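Local structure of oxidoreductase (3KA7) at residues Thr85-Pro89 / Thr301-Arg305. The protein binds flavin-adenine dinucleotide and is probably an oxidoreductase of the flavin-containing amine oxidoreductase family. Residues are numbered along the deposited sequence; the frame is centred on the assembly and turned at random.
Sequences TVRVP and TPYTR
Pro-89 stands its CD-CG edge on one face of the Tyr-303 ring, the two side chains crossing at about a right angle. CD of Pro-89 is 3.7 Å from the ring centroid of Tyr-303 and 20° off the ring normal, which meets the geometry of a CH-pi contact. The touch is offset toward the rim, since Pro-89 CD comes to 3.5 Å from Tyr-303 CD2, while CG of the proline lies over the CG and CD1 side of the ring. CB of Tyr-303 points toward the strand, and chi1 of -69°, with CG anti to the carbonyl carbon and beside the backbone N, helps turn a face of the ring to Pro-89. A second apolar contact joins Val-86 CG1 to Pro-302 CG at 3.6 Å, these side chains also crossing roughly perpendicularly. CG1 of Val-86 is the branch anti to the backbone N (chi1 -171°), and it meets CD of the same proline equally closely.

Between these two contacts lies the carbonyl of Arg-87. Its O is 3.2 Å from Pro-302 CD and also sits at the edge of the Tyr-303 ring, near the ring plane. Helix 149-163 touches Tyr-303 through Trp-150 and Lys-153.

Strand 85-89 runs parallel to strand 298-300 in a mixed sheet distinct from the parallel Rossmann-type sheet, and the loop 301-305 leaves that pairing toward strand 307-311; the side chain of Thr-301 is about 10 Å from that of the FAD-binding Phe-54. The side chains meet by dispersion and CH-pi contacts, while the carbonyl oxygen of Arg-87 lies against Pro-302 CD. A polar link between the two backbones runs through the hydroxyl of Tyr-97, which hydrogen-bonds both Arg-87 O and Tyr-303 N.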
loop_
_atom_site.group_PDB
_atom_site.type_symbol
_atom_site.label_atom_id
_atom_site.label_comp_id
_atom_site.label_asym_id
_atom_site.label_seq_id
_atom_site.Cartn_x
_atom_site.Cartn_y
_atom_site.Cartn_z
ATOM N N THR A 85 -7.718 -3.890 16.437
ATOM C CA THR A 85 -8.621 -3.274 17.386
ATOM C C THR A 85 -8.915 -1.834 16.997
ATOM O O THR A 85 -8.280 -1.280 16.088
ATOM C CB THR A 85 -8.060 -3.341 18.811
ATOM O OG1 THR A 85 -6.800 -2.654 18.864
ATOM C CG2 THR A 85 -7.841 -4.808 19.206
ATOM N N VAL A 86 -9.893 -1.245 17.679
ATOM C CA VAL A 86 -10.383 0.078 17.341
ATOM C C VAL A 86 -10.600 0.865 18.615
ATOM O O VAL A 86 -11.321 0.420 19.517
ATOM C CB VAL A 86 -11.726 0.001 16.585
ATOM C CG1 VAL A 86 -12.114 1.380 16.033
ATOM C CG2 VAL A 86 -11.651 -1.026 15.450
ATOM N N ARG A 87 -10.014 2.057 18.666
ATOM C CA ARG A 87 -10.123 2.920 19.834
ATOM C C ARG A 87 -11.320 3.860 19.709
ATOM O O ARG A 87 -11.439 4.617 18.738
ATOM C CB ARG A 87 -8.830 3.719 20.009
ATOM C CG ARG A 87 -8.735 4.450 21.324
ATOM C CD ARG A 87 -7.291 4.498 21.831
ATOM N NE ARG A 87 -6.791 3.170 22.173
ATOM C CZ ARG A 87 -5.558 2.919 22.603
ATOM N NH1 ARG A 87 -4.688 3.912 22.743
ATOM N NH2 ARG A 87 -5.196 1.675 22.902
ATOM N N VAL A 88 -12.213 3.808 20.696
ATOM C CA VAL A 88 -13.436 4.590 20.640
ATOM C C VAL A 88 -13.621 5.373 21.938
ATOM O O VAL A 88 -12.986 5.069 22.947
ATOM C CB VAL A 88 -14.673 3.693 20.382
ATOM C CG1 VAL A 88 -14.544 2.988 19.040
ATOM C CG2 VAL A 88 -14.853 2.676 21.512
ATOM N N PRO A 89 -14.473 6.395 21.911
ATOM C CA PRO A 89 -14.687 7.133 23.142
ATOM C C PRO A 89 -15.381 6.262 24.184
ATOM O O PRO A 89 -16.072 5.294 23.840
ATOM C CB PRO A 89 -15.588 8.288 22.703
ATOM C CG PRO A 89 -15.302 8.449 21.243
ATOM C CD PRO A 89 -15.117 7.048 20.760
ATOM N N THR A 301 -8.014 4.366 14.812
ATOM C CA THR A 301 -8.319 5.470 15.719
ATOM C C THR A 301 -9.296 6.459 15.070
ATOM O O THR A 301 -8.897 7.517 14.582
ATOM C CB THR A 301 -7.028 6.221 16.130
ATOM O OG1 THR A 301 -6.338 6.669 14.950
ATOM C CG2 THR A 301 -6.079 5.303 16.934
ATOM N N PRO A 302 -10.592 6.115 15.060
ATOM C CA PRO A 302 -11.547 6.890 14.267
ATOM C C PRO A 302 -11.894 8.275 14.806
ATOM O O PRO A 302 -12.433 9.093 14.053
ATOM C CB PRO A 302 -12.805 5.998 14.204
ATOM C CG PRO A 302 -12.570 4.844 15.079
ATOM C CD PRO A 302 -11.134 4.847 15.567
ATOM N N TYR A 303 -11.586 8.551 16.074
ATOM C CA TYR A 303 -12.014 9.818 16.684
ATOM C C TYR A 303 -10.859 10.788 16.926
ATOM O O TYR A 303 -10.583 11.178 18.066
ATOM C CB TYR A 303 -12.822 9.553 17.969
ATOM C CG TYR A 303 -14.156 8.929 17.633
ATOM C CD1 TYR A 303 -15.289 9.712 17.501
ATOM C CD2 TYR A 303 -14.260 7.559 17.390
ATOM C CE1 TYR A 303 -16.519 9.153 17.153
ATOM C CE2 TYR A 303 -15.491 6.978 17.041
ATOM C CZ TYR A 303 -16.608 7.788 16.918
ATOM O OH TYR A 303 -17.823 7.235 16.573
ATOM N N THR A 304 -10.197 11.167 15.836
ATOM C CA THR A 304 -9.034 12.036 15.863
ATOM C C THR A 304 -9.231 13.156 14.852
ATOM O O THR A 304 -10.200 13.149 14.076
ATOM C CB THR A 304 -7.815 11.274 15.383
ATOM O OG1 THR A 304 -8.084 10.786 14.061
ATOM C CG2 THR A 304 -7.519 10.080 16.316
ATOM N N ARG A 305 -8.288 14.096 14.833
ATOM C CA ARG A 305 -8.245 15.130 13.794
ATOM C C ARG A 305 -7.782 14.548 12.460
ATOM O O ARG A 305 -8.356 14.854 11.416
ATOM C CB ARG A 305 -7.263 16.238 14.178
ATOM C CG ARG A 305 -7.579 16.957 15.482
ATOM C CD ARG A 305 -6.317 17.584 16.058
ATOM N NE ARG A 305 -6.576 18.189 17.360
ATOM C CZ ARG A 305 -6.659 17.502 18.494
ATOM N NH1 ARG A 305 -6.489 16.184 18.498
ATOM N NH2 ARG A 305 -6.910 18.133 19.630
#